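Local coordinates for protein N-acetyltransferase (Staphylococcus aureus subsp. aureus, PDB 4LUA) that probably transfers an acetyl group from acetyl-coenzyme A to an amine of its substrate, as other members of the GNAT family do, at residues A68-E73 and S100-F105; S84-N89 and E116-S121; G137-G142 and W159-L164. One frame throughout, in Å; residues are numbered along the deposited sequence.

In the fold
Interactions 1 and 2 lie near the centre of the chain, whereas interaction 3 lies on the surface. Interaction 1 packs helix 96-112 on strand 65-75 and is wholly apolar and buried. The same helix links the two strands of interaction 2, which is partly buried and mixed in character: it joins the chain's two antiparallel sheets through a short parallel pairing and then lets them separate around waters. Strands 65-75 and 83-91 are neighbours, and Leu-72 of one packs against Leu-118 across from the other. Interaction 3 extends the second sheet outward as a hairpin: Tyr-162 N bonds to Leu-118 O, 2.8 Å away. Its dense backbone network and aromatic packing contrast with the small aliphatic contacts of interaction 1.

Interaction 1. Residues A68-E73 and S100-F105; sequences ATAALE and SELINF
Strand 68-73 and helix 100-105 run in roughly the same direction, their axes 9.3 Å apart and inclined at 23°, with the CA atoms of Ala-70 and Leu-102 nearest each other at 7.7 Å. Leu-102 carries most of the contact through a single methyl. With CG anti to the backbone N (chi1 178°), its side chain reaches from the helix toward the strand and sets CD2 squarely over the face of the Thr-69/Ala-70 peptide, 3.7 Å above Thr-69 C. The same methyl lies 3.8 Å from Ala-70 CB and, more loosely, 4.4 Å from Ala-68 CB, so it rests between two alanines on one face of the strand. Ile-103 adds a lighter touch, its terminal CD1 coming to 4.4 Å from Ala-70 CB, and its side chain also touches Phe-132 and Tyr-133 of helix 127-135. Thr-69 points its side chain away from the helix and bonds through OG1 to Phe-58 O. This is the helix-on-sheet layer of the GNAT fold. No hydrogen bond crosses it: strand and helix meet here by the methyl ends of two branched side chains resting on alanines and a peptide face, so that between these two segments shape alone, and no directional bond, sets how they sit.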
loop_
_atom_site.group_PDB
_atom_site.type_symbol
_atom_site.label_atom_id
_atom_site.label_comp_id
_atom_site.label_asym_id
_atom_site.label_seq_id
_atom_site.Cartn_x
_atom_site.Cartn_y
_atom_site.Cartn_z
ATOM N N ALA A 68 6.662 -7.345 4.668
ATOM C CA ALA A 68 5.585 -6.620 3.994
ATOM C C ALA A 68 5.732 -5.143 4.264
ATOM O O ALA A 68 6.340 -4.735 5.277
ATOM C CB ALA A 68 4.166 -7.086 4.481
ATOM N N THR A 69 5.175 -4.335 3.356
ATOM C CA THR A 69 5.204 -2.885 3.568
ATOM C C THR A 69 3.992 -2.237 2.919
ATOM O O THR A 69 3.422 -2.800 1.970
ATOM C CB THR A 69 6.496 -2.259 2.949
ATOM O OG1 THR A 69 6.590 -0.864 3.308
ATOM C CG2 THR A 69 6.648 -2.425 1.403
ATOM N N ALA A 70 3.612 -1.058 3.458
ATOM C CA ALA A 70 2.708 -0.159 2.713
ATOM C C ALA A 70 3.015 1.246 3.197
ATOM O O ALA A 70 3.555 1.410 4.291
ATOM C CB ALA A 70 1.218 -0.562 2.952
ATOM N N ALA A 71 2.669 2.235 2.364
ATOM C CA ALA A 71 2.910 3.647 2.667
ATOM C C ALA A 71 1.550 4.404 2.650
ATOM O O ALA A 71 0.597 4.056 1.935
ATOM C CB ALA A 71 3.860 4.191 1.634
ATOM N N LEU A 72 1.483 5.423 3.498
ATOM C CA LEU A 72 0.327 6.269 3.554
ATOM C C LEU A 72 0.867 7.624 3.102
ATOM O O LEU A 72 1.675 8.267 3.797
ATOM C CB LEU A 72 -0.175 6.274 5.011
ATOM C CG LEU A 72 -1.400 7.090 5.309
ATOM C CD1 LEU A 72 -2.562 6.662 4.389
ATOM C CD2 LEU A 72 -1.778 6.962 6.810
ATOM N N GLU A 73 0.374 8.076 1.949
ATOM C CA GLU A 73 0.871 9.321 1.349
ATOM C C GLU A 73 -0.228 10.362 1.488
ATOM O O GLU A 73 -1.377 10.123 1.098
ATOM C CB GLU A 73 1.258 9.095 -0.135
ATOM C CG GLU A 73 1.691 10.417 -0.825
ATOM C CD GLU A 73 2.070 10.258 -2.297
ATOM O OE1 GLU A 73 2.558 11.243 -2.900
ATOM O OE2 GLU A 73 1.862 9.163 -2.868
ATOM N N SER A 100 -3.859 -8.060 5.997
ATOM C CA SER A 100 -5.044 -7.570 6.724
ATOM C C SER A 100 -4.576 -6.952 8.024
ATOM O O SER A 100 -5.149 -5.905 8.421
ATOM C CB SER A 100 -6.041 -8.703 7.045
ATOM O OG SER A 100 -6.715 -9.075 5.847
ATOM N N GLU A 101 -3.577 -7.561 8.678
ATOM C CA GLU A 101 -3.058 -6.947 9.925
ATOM C C GLU A 101 -2.454 -5.574 9.597
ATOM O O GLU A 101 -2.693 -4.559 10.298
ATOM C CB GLU A 101 -2.033 -7.844 10.605
ATOM C CG GLU A 101 -2.635 -8.881 11.518
ATOM C CD GLU A 101 -1.555 -9.756 12.165
ATOM O OE1 GLU A 101 -0.433 -9.238 12.408
ATOM O OE2 GLU A 101 -1.827 -10.961 12.407
ATOM N N LEU A 102 -1.735 -5.487 8.467
ATOM C CA LEU A 102 -1.113 -4.222 8.069
ATOM C C LEU A 102 -2.143 -3.120 7.722
ATOM O O LEU A 102 -2.063 -1.975 8.218
ATOM C CB LEU A 102 -0.147 -4.466 6.873
ATOM C CG LEU A 102 0.533 -3.207 6.345
ATOM C CD1 LEU A 102 1.371 -2.434 7.418
ATOM C CD2 LEU A 102 1.461 -3.655 5.231
ATOM N N ILE A 103 -3.144 -3.429 6.880
ATOM C CA ILE A 103 -4.105 -2.406 6.471
ATOM C C ILE A 103 -5.018 -2.069 7.669
ATOM O O ILE A 103 -5.398 -0.904 7.844
ATOM C CB ILE A 103 -4.871 -2.877 5.223
ATOM C CG1 ILE A 103 -3.906 -3.189 4.073
ATOM C CG2 ILE A 103 -5.893 -1.820 4.850
ATOM C CD1 ILE A 103 -2.933 -1.978 3.692
ATOM N N ASN A 104 -5.368 -3.045 8.530
ATOM C CA ASN A 104 -6.144 -2.680 9.743
ATOM C C ASN A 104 -5.347 -1.715 10.644
ATOM O O ASN A 104 -5.906 -0.760 11.243
ATOM C CB ASN A 104 -6.575 -3.901 10.555
ATOM C CG ASN A 104 -7.925 -4.425 10.123
ATOM O OD1 ASN A 104 -8.847 -3.648 9.881
ATOM N ND2 ASN A 104 -8.065 -5.761 10.062
ATOM N N PHE A 105 -4.026 -1.972 10.736
ATOM C CA PHE A 105 -3.200 -1.016 11.447
ATOM C C PHE A 105 -3.245 0.363 10.806
ATOM O O PHE A 105 -3.374 1.357 11.549
ATOM C CB PHE A 105 -1.739 -1.544 11.585
ATOM C CG PHE A 105 -0.748 -0.442 11.797
ATOM C CD1 PHE A 105 -0.465 0.035 13.050
ATOM C CD2 PHE A 105 -0.180 0.161 10.679
ATOM C CE1 PHE A 105 0.436 1.107 13.246
ATOM C CE2 PHE A 105 0.607 1.244 10.821
ATOM C CZ PHE A 105 0.924 1.746 12.119
#

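Interaction 2. Residues S84-N89 and E116-S121; sequences SLIKYN and ESLLTS
Ile-86 O, facing Thr-120 across the gap between the strands, takes hydrogen bonds from two waters, water 2 at 2.7 Å and water 3 at 2.8 Å. Water 2 passes the link on to Thr-120 OG1 and the backbone N of Ser-121, and water 3 to Ser-121 OG. This marks the place where the two central parallel strands of the GNAT fold stop pairing and splay apart, an opening that in relatives receives the pantetheine arm of acetyl-coenzyme A and probably does so here. The strand directions already differ by 39°, and Lys-87 CA stands 8.3 Å from Ser-121 CA.

Before the split the backbones are joined directly. Ile-86 N donates to Leu-119 O over 2.9 Å, and Leu-119 N donates to Ser-84 O over the same 2.9 Å, so Leu-119 is held from both of its polar backbone atoms by the residues flanking Leu-85. Water 1 continues the join backward with weak bonds to Ser-84 N and Ser-117 O.

The side chains fall on two faces of the sheet. Leu-85 and Leu-119 cross obliquely, their CD1 methyls 3.9 Å apart, and Leu-119 also packs on Phe-161. Ile-86 and Leu-118 meet more loosely, CG1 to CD2 at 4.3 Å, while Leu-118 is covered by Ile-106, Ile-107 and Ala-110 of helix 96-112. A chi1 of -165° turns the Thr-120 hydroxyl opposite its own N, toward water 2; a weak bond to Tyr-133 OH gives it a second partner. Leu-119 O is approached by carbon as well as nitrogen, for Leu-85 CA lies 3.4 Å from it in a CA-H...O contact.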
loop_
_atom_site.group_PDB
_atom_site.type_symbol
_atom_site.label_atom_id
_atom_site.label_comp_id
_atom_site.label_asym_id
_atom_site.label_seq_id
_atom_site.Cartn_x
_atom_site.Cartn_y
_atom_site.Cartn_z
ATOM N N SER A 84 -5.527 11.198 1.853
ATOM C CA SER A 84 -4.511 10.199 2.110
ATOM C C SER A 84 -4.708 8.910 1.305
ATOM O O SER A 84 -5.772 8.426 1.269
ATOM C CB SER A 84 -4.459 9.893 3.583
ATOM O OG SER A 84 -3.693 10.873 4.225
ATOM N N LEU A 85 -3.640 8.424 0.691
ATOM C CA LEU A 85 -3.704 7.251 -0.211
ATOM C C LEU A 85 -2.822 6.181 0.299
ATOM O O LEU A 85 -1.712 6.443 0.706
ATOM C CB LEU A 85 -3.161 7.608 -1.618
ATOM C CG LEU A 85 -4.142 8.187 -2.639
ATOM C CD1 LEU A 85 -4.938 9.343 -2.107
ATOM C CD2 LEU A 85 -3.339 8.591 -3.885
ATOM N N ILE A 86 -3.295 4.941 0.203
ATOM C CA ILE A 86 -2.395 3.814 0.501
ATOM C C ILE A 86 -1.706 3.452 -0.800
ATOM O O ILE A 86 -2.361 3.347 -1.850
ATOM C CB ILE A 86 -3.227 2.617 1.031
ATOM C CG1 ILE A 86 -3.895 2.992 2.344
ATOM C CG2 ILE A 86 -2.282 1.352 1.155
ATOM C CD1 ILE A 86 -4.973 1.964 2.778
ATOM N N LYS A 87 -0.381 3.323 -0.722
ATOM C CA LYS A 87 0.480 3.088 -1.890
ATOM C C LYS A 87 1.577 2.105 -1.525
ATOM O O LYS A 87 1.870 1.857 -0.334
ATOM C CB LYS A 87 1.155 4.446 -2.336
ATOM C CG LYS A 87 0.100 5.321 -2.986
ATOM C CD LYS A 87 0.695 6.563 -3.595
ATOM C CE LYS A 87 0.833 6.452 -5.097
ATOM N NZ LYS A 87 1.754 7.513 -5.610
ATOM N N TYR A 88 2.251 1.611 -2.564
ATOM C CA TYR A 88 3.509 0.841 -2.383
ATOM C C TYR A 88 3.314 -0.306 -1.398
ATOM O O TYR A 88 4.109 -0.494 -0.464
ATOM C CB TYR A 88 4.657 1.763 -1.931
ATOM C CG TYR A 88 4.780 2.969 -2.853
ATOM C CD1 TYR A 88 4.862 2.813 -4.228
ATOM C CD2 TYR A 88 4.769 4.251 -2.326
ATOM C CE1 TYR A 88 4.956 3.935 -5.069
ATOM C CE2 TYR A 88 4.853 5.362 -3.156
ATOM C CZ TYR A 88 4.927 5.180 -4.515
ATOM O OH TYR A 88 5.023 6.293 -5.350
ATOM N N ASN A 89 2.291 -1.109 -1.648
ATOM C CA ASN A 89 1.950 -2.229 -0.738
ATOM C C ASN A 89 2.523 -3.489 -1.348
ATOM O O ASN A 89 1.999 -4.019 -2.349
ATOM C CB ASN A 89 0.424 -2.267 -0.638
ATOM C CG ASN A 89 -0.142 -3.360 0.322
ATOM O OD1 ASN A 89 -1.291 -3.770 0.147
ATOM N ND2 ASN A 89 0.662 -3.873 1.272
ATOM N N GLU A 116 -9.173 12.220 7.511
ATOM C CA GLU A 116 -10.596 12.236 7.190
ATOM C C GLU A 116 -10.990 11.014 6.370
ATOM O O GLU A 116 -12.109 10.483 6.490
ATOM C CB GLU A 116 -10.967 13.454 6.342
ATOM C CG GLU A 116 -10.649 14.822 6.899
ATOM C CD GLU A 116 -11.164 15.920 5.962
ATOM O OE1 GLU A 116 -11.203 15.683 4.723
ATOM O OE2 GLU A 116 -11.543 17.002 6.470
ATOM N N SER A 117 -10.081 10.539 5.527
ATOM C CA SER A 117 -10.425 9.363 4.752
ATOM C C SER A 117 -9.164 8.683 4.291
ATOM O O SER A 117 -8.050 9.267 4.399
ATOM C CB SER A 117 -11.275 9.680 3.508
ATOM O OG SER A 117 -11.799 8.432 2.961
ATOM N N LEU A 118 -9.329 7.436 3.862
ATOM C CA LEU A 118 -8.196 6.697 3.349
ATOM C C LEU A 118 -8.676 6.241 2.000
ATOM O O LEU A 118 -9.797 5.678 1.901
ATOM C CB LEU A 118 -7.935 5.393 4.120
ATOM C CG LEU A 118 -7.200 5.377 5.408
ATOM C CD1 LEU A 118 -7.315 3.955 5.944
ATOM C CD2 LEU A 118 -5.782 5.720 5.031
ATOM N N LEU A 119 -7.866 6.448 0.940
ATOM C CA LEU A 119 -8.244 5.938 -0.399
ATOM C C LEU A 119 -7.261 4.887 -0.871
ATOM O O LEU A 119 -6.109 4.865 -0.424
ATOM C CB LEU A 119 -8.197 7.084 -1.392
ATOM C CG LEU A 119 -9.138 8.238 -1.154
ATOM C CD1 LEU A 119 -8.844 9.303 -2.229
ATOM C CD2 LEU A 119 -10.518 7.736 -1.283
ATOM N N THR A 120 -7.716 3.942 -1.669
ATOM C CA THR A 120 -6.794 2.997 -2.278
ATOM C C THR A 120 -7.260 2.784 -3.720
ATOM O O THR A 120 -8.457 2.896 -4.054
ATOM C CB THR A 120 -6.797 1.624 -1.470
ATOM O OG1 THR A 120 -5.647 0.851 -1.847
ATOM C CG2 THR A 120 -8.095 0.794 -1.684
ATOM N N SER A 121 -6.313 2.487 -4.625
ATOM C CA SER A 121 -6.615 2.235 -6.032
ATOM C C SER A 121 -6.221 0.797 -6.365
ATOM O O SER A 121 -5.222 0.281 -5.831
ATOM C CB SER A 121 -5.864 3.224 -6.991
ATOM O OG SER A 121 -4.459 3.124 -6.662
HETATM O O HOH W 1 -8.792 11.411 2.516
HETATM O O HOH W 2 -3.524 1.446 -3.461
HETATM O O HOH W 3 -3.519 4.529 -4.141
#

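Interaction 3. Residues G137-G142 and W159-L164; sequences GFDILG and WLFYDL
Trp-159 O accepts two successive backbone N-H groups, Leu-141 N at 2.8 Å and Gly-142 N at 3.1 Å, both arriving from the same face of its carbonyl plane. This is a classic beta bulge in the C-terminal antiparallel hairpin of the GNAT fold. The Trp-159 N-H returns a bond to Gly-142 O, 2.8 Å away, from well above that carbonyl's plane. Ahead of the bulge the pairing is regular, Asp-139 and Phe-161 exchanging two backbone bonds.

Aromatic rings bind the strands further. Tyr-162 CB sits almost exactly over the centre of the Phe-138 ring, 3.7 Å from its centroid. Chi1 of -174° carries the Tyr-162 ring past and turns an edge to that face, the planes at 61°. On the face that carries Asp-139 and Phe-161, Asp-139 CB lies over the Phe-161 ring, while Leu-141 CB approaches the ring's edge at 4.0 Å from CD2. Ile-107 of helix 96-112 touches both Phe-138 and Tyr-162. Beside the Gly-137 turn that leads into the strand, water 4 bridges the segments, donating to Gly-137 O at 2.9 Å and accepting from Asp-163 N at 3.0 Å.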
loop_
_atom_site.group_PDB
_atom_site.type_symbol
_atom_site.label_atom_id
_atom_site.label_comp_id
_atom_site.label_asym_id
_atom_site.label_seq_id
_atom_site.Cartn_x
_atom_site.Cartn_y
_atom_site.Cartn_z
ATOM N N GLY A 137 -13.772 -3.160 5.110
ATOM C CA GLY A 137 -14.681 -2.042 5.304
ATOM C C GLY A 137 -14.548 -0.906 4.295
ATOM O O GLY A 137 -15.273 0.109 4.454
ATOM N N PHE A 138 -13.673 -1.037 3.294
ATOM C CA PHE A 138 -13.627 -0.024 2.230
ATOM C C PHE A 138 -14.815 -0.179 1.287
ATOM O O PHE A 138 -15.258 -1.320 1.015
ATOM C CB PHE A 138 -12.352 -0.211 1.385
ATOM C CG PHE A 138 -11.098 0.301 2.061
ATOM C CD1 PHE A 138 -10.589 -0.341 3.219
ATOM C CD2 PHE A 138 -10.429 1.443 1.590
ATOM C CE1 PHE A 138 -9.429 0.151 3.853
ATOM C CE2 PHE A 138 -9.242 1.933 2.221
ATOM C CZ PHE A 138 -8.767 1.255 3.382
ATOM N N ASP A 139 -15.294 0.947 0.765
ATOM C CA ASP A 139 -16.437 0.973 -0.163
ATOM C C ASP A 139 -15.981 1.495 -1.487
ATOM O O ASP A 139 -14.985 2.210 -1.614
ATOM C CB ASP A 139 -17.494 1.902 0.398
ATOM C CG ASP A 139 -18.264 1.260 1.576
ATOM O OD1 ASP A 139 -18.249 0.007 1.738
ATOM O OD2 ASP A 139 -18.913 2.010 2.319
ATOM N N ILE A 140 -16.738 1.164 -2.543
ATOM C CA ILE A 140 -16.365 1.633 -3.869
ATOM C C ILE A 140 -16.626 3.148 -4.029
ATOM O O ILE A 140 -17.674 3.684 -3.604
ATOM C CB ILE A 140 -17.184 0.843 -4.898
ATOM C CG1 ILE A 140 -16.887 1.327 -6.300
ATOM C CG2 ILE A 140 -18.624 1.134 -4.692
ATOM C CD1 ILE A 140 -15.510 0.819 -6.778
ATOM N N LEU A 141 -15.614 3.848 -4.552
ATOM C CA LEU A 141 -15.749 5.257 -4.915
ATOM C C LEU A 141 -16.074 5.271 -6.383
ATOM O O LEU A 141 -17.088 5.881 -6.818
ATOM C CB LEU A 141 -14.374 5.950 -4.632
ATOM C CG LEU A 141 -14.426 7.486 -4.753
ATOM C CD1 LEU A 141 -13.275 8.105 -3.924
ATOM C CD2 LEU A 141 -14.363 8.011 -6.215
ATOM N N GLY A 142 -15.229 4.648 -7.181
ATOM C CA GLY A 142 -15.502 4.730 -8.608
ATOM C C GLY A 142 -14.524 3.958 -9.470
ATOM O O GLY A 142 -13.814 3.068 -8.951
ATOM N N TRP A 159 -11.375 2.807 -7.546
ATOM C CA TRP A 159 -10.960 3.554 -6.379
ATOM C C TRP A 159 -11.919 3.172 -5.259
ATOM O O TRP A 159 -13.123 3.104 -5.455
ATOM C CB TRP A 159 -11.155 5.070 -6.659
ATOM C CG TRP A 159 -10.028 5.602 -7.474
ATOM C CD1 TRP A 159 -9.980 5.778 -8.861
ATOM C CD2 TRP A 159 -8.751 6.000 -6.957
ATOM N NE1 TRP A 159 -8.734 6.291 -9.198
ATOM C CE2 TRP A 159 -7.964 6.421 -8.067
ATOM C CE3 TRP A 159 -8.202 6.041 -5.666
ATOM C CZ2 TRP A 159 -6.638 6.897 -7.902
ATOM C CZ3 TRP A 159 -6.898 6.522 -5.505
ATOM C CH2 TRP A 159 -6.137 6.931 -6.639
ATOM N N LEU A 160 -11.369 2.897 -4.062
ATOM C CA LEU A 160 -12.181 2.586 -2.890
ATOM C C LEU A 160 -11.798 3.549 -1.786
ATOM O O LEU A 160 -10.682 4.066 -1.779
ATOM C CB LEU A 160 -11.834 1.147 -2.405
ATOM C CG LEU A 160 -12.472 0.004 -3.250
ATOM C CD1 LEU A 160 -11.743 -0.161 -4.592
ATOM C CD2 LEU A 160 -12.366 -1.363 -2.448
ATOM N N PHE A 161 -12.688 3.717 -0.824
ATOM C CA PHE A 161 -12.388 4.605 0.290
ATOM C C PHE A 161 -12.833 3.966 1.590
ATOM O O PHE A 161 -13.766 3.137 1.624
ATOM C CB PHE A 161 -13.098 5.968 0.123
ATOM C CG PHE A 161 -14.593 5.902 0.319
ATOM C CD1 PHE A 161 -15.177 6.044 1.583
ATOM C CD2 PHE A 161 -15.410 5.673 -0.787
ATOM C CE1 PHE A 161 -16.591 5.963 1.748
ATOM C CE2 PHE A 161 -16.825 5.604 -0.639
ATOM C CZ PHE A 161 -17.401 5.750 0.624
ATOM N N TYR A 162 -12.225 4.436 2.696
ATOM C CA TYR A 162 -12.701 4.062 4.029
ATOM C C TYR A 162 -13.060 5.349 4.740
ATOM O O TYR A 162 -12.226 6.280 4.857
ATOM C CB TYR A 162 -11.562 3.321 4.794
ATOM C CG TYR A 162 -12.015 2.779 6.123
ATOM C CD1 TYR A 162 -12.128 3.601 7.214
ATOM C CD2 TYR A 162 -12.275 1.410 6.273
ATOM C CE1 TYR A 162 -12.566 3.099 8.429
ATOM C CE2 TYR A 162 -12.711 0.899 7.485
ATOM C CZ TYR A 162 -12.853 1.753 8.551
ATOM O OH TYR A 162 -13.287 1.302 9.804
ATOM N N ASP A 163 -14.279 5.333 5.272
ATOM C CA ASP A 163 -14.901 6.468 5.921
ATOM C C ASP A 163 -14.377 6.581 7.328
ATOM O O ASP A 163 -14.866 5.844 8.215
ATOM C CB ASP A 163 -16.424 6.269 5.936
ATOM C CG ASP A 163 -17.151 7.420 6.583
ATOM O OD1 ASP A 163 -18.398 7.428 6.479
ATOM O OD2 ASP A 163 -16.504 8.312 7.192
ATOM N N LEU A 164 -13.470 7.537 7.589
ATOM C CA LEU A 164 -12.905 7.688 8.955
ATOM C C LEU A 164 -13.642 8.645 9.827
ATOM O O LEU A 164 -13.328 8.756 11.018
ATOM C CB LEU A 164 -11.443 8.138 8.914
ATOM C CG LEU A 164 -10.428 7.140 8.383
ATOM C CD1 LEU A 164 -9.104 7.832 8.005
ATOM C CD2 LEU A 164 -10.198 6.045 9.446
HETATM O O HOH W 4 -15.881 2.894 4.779
#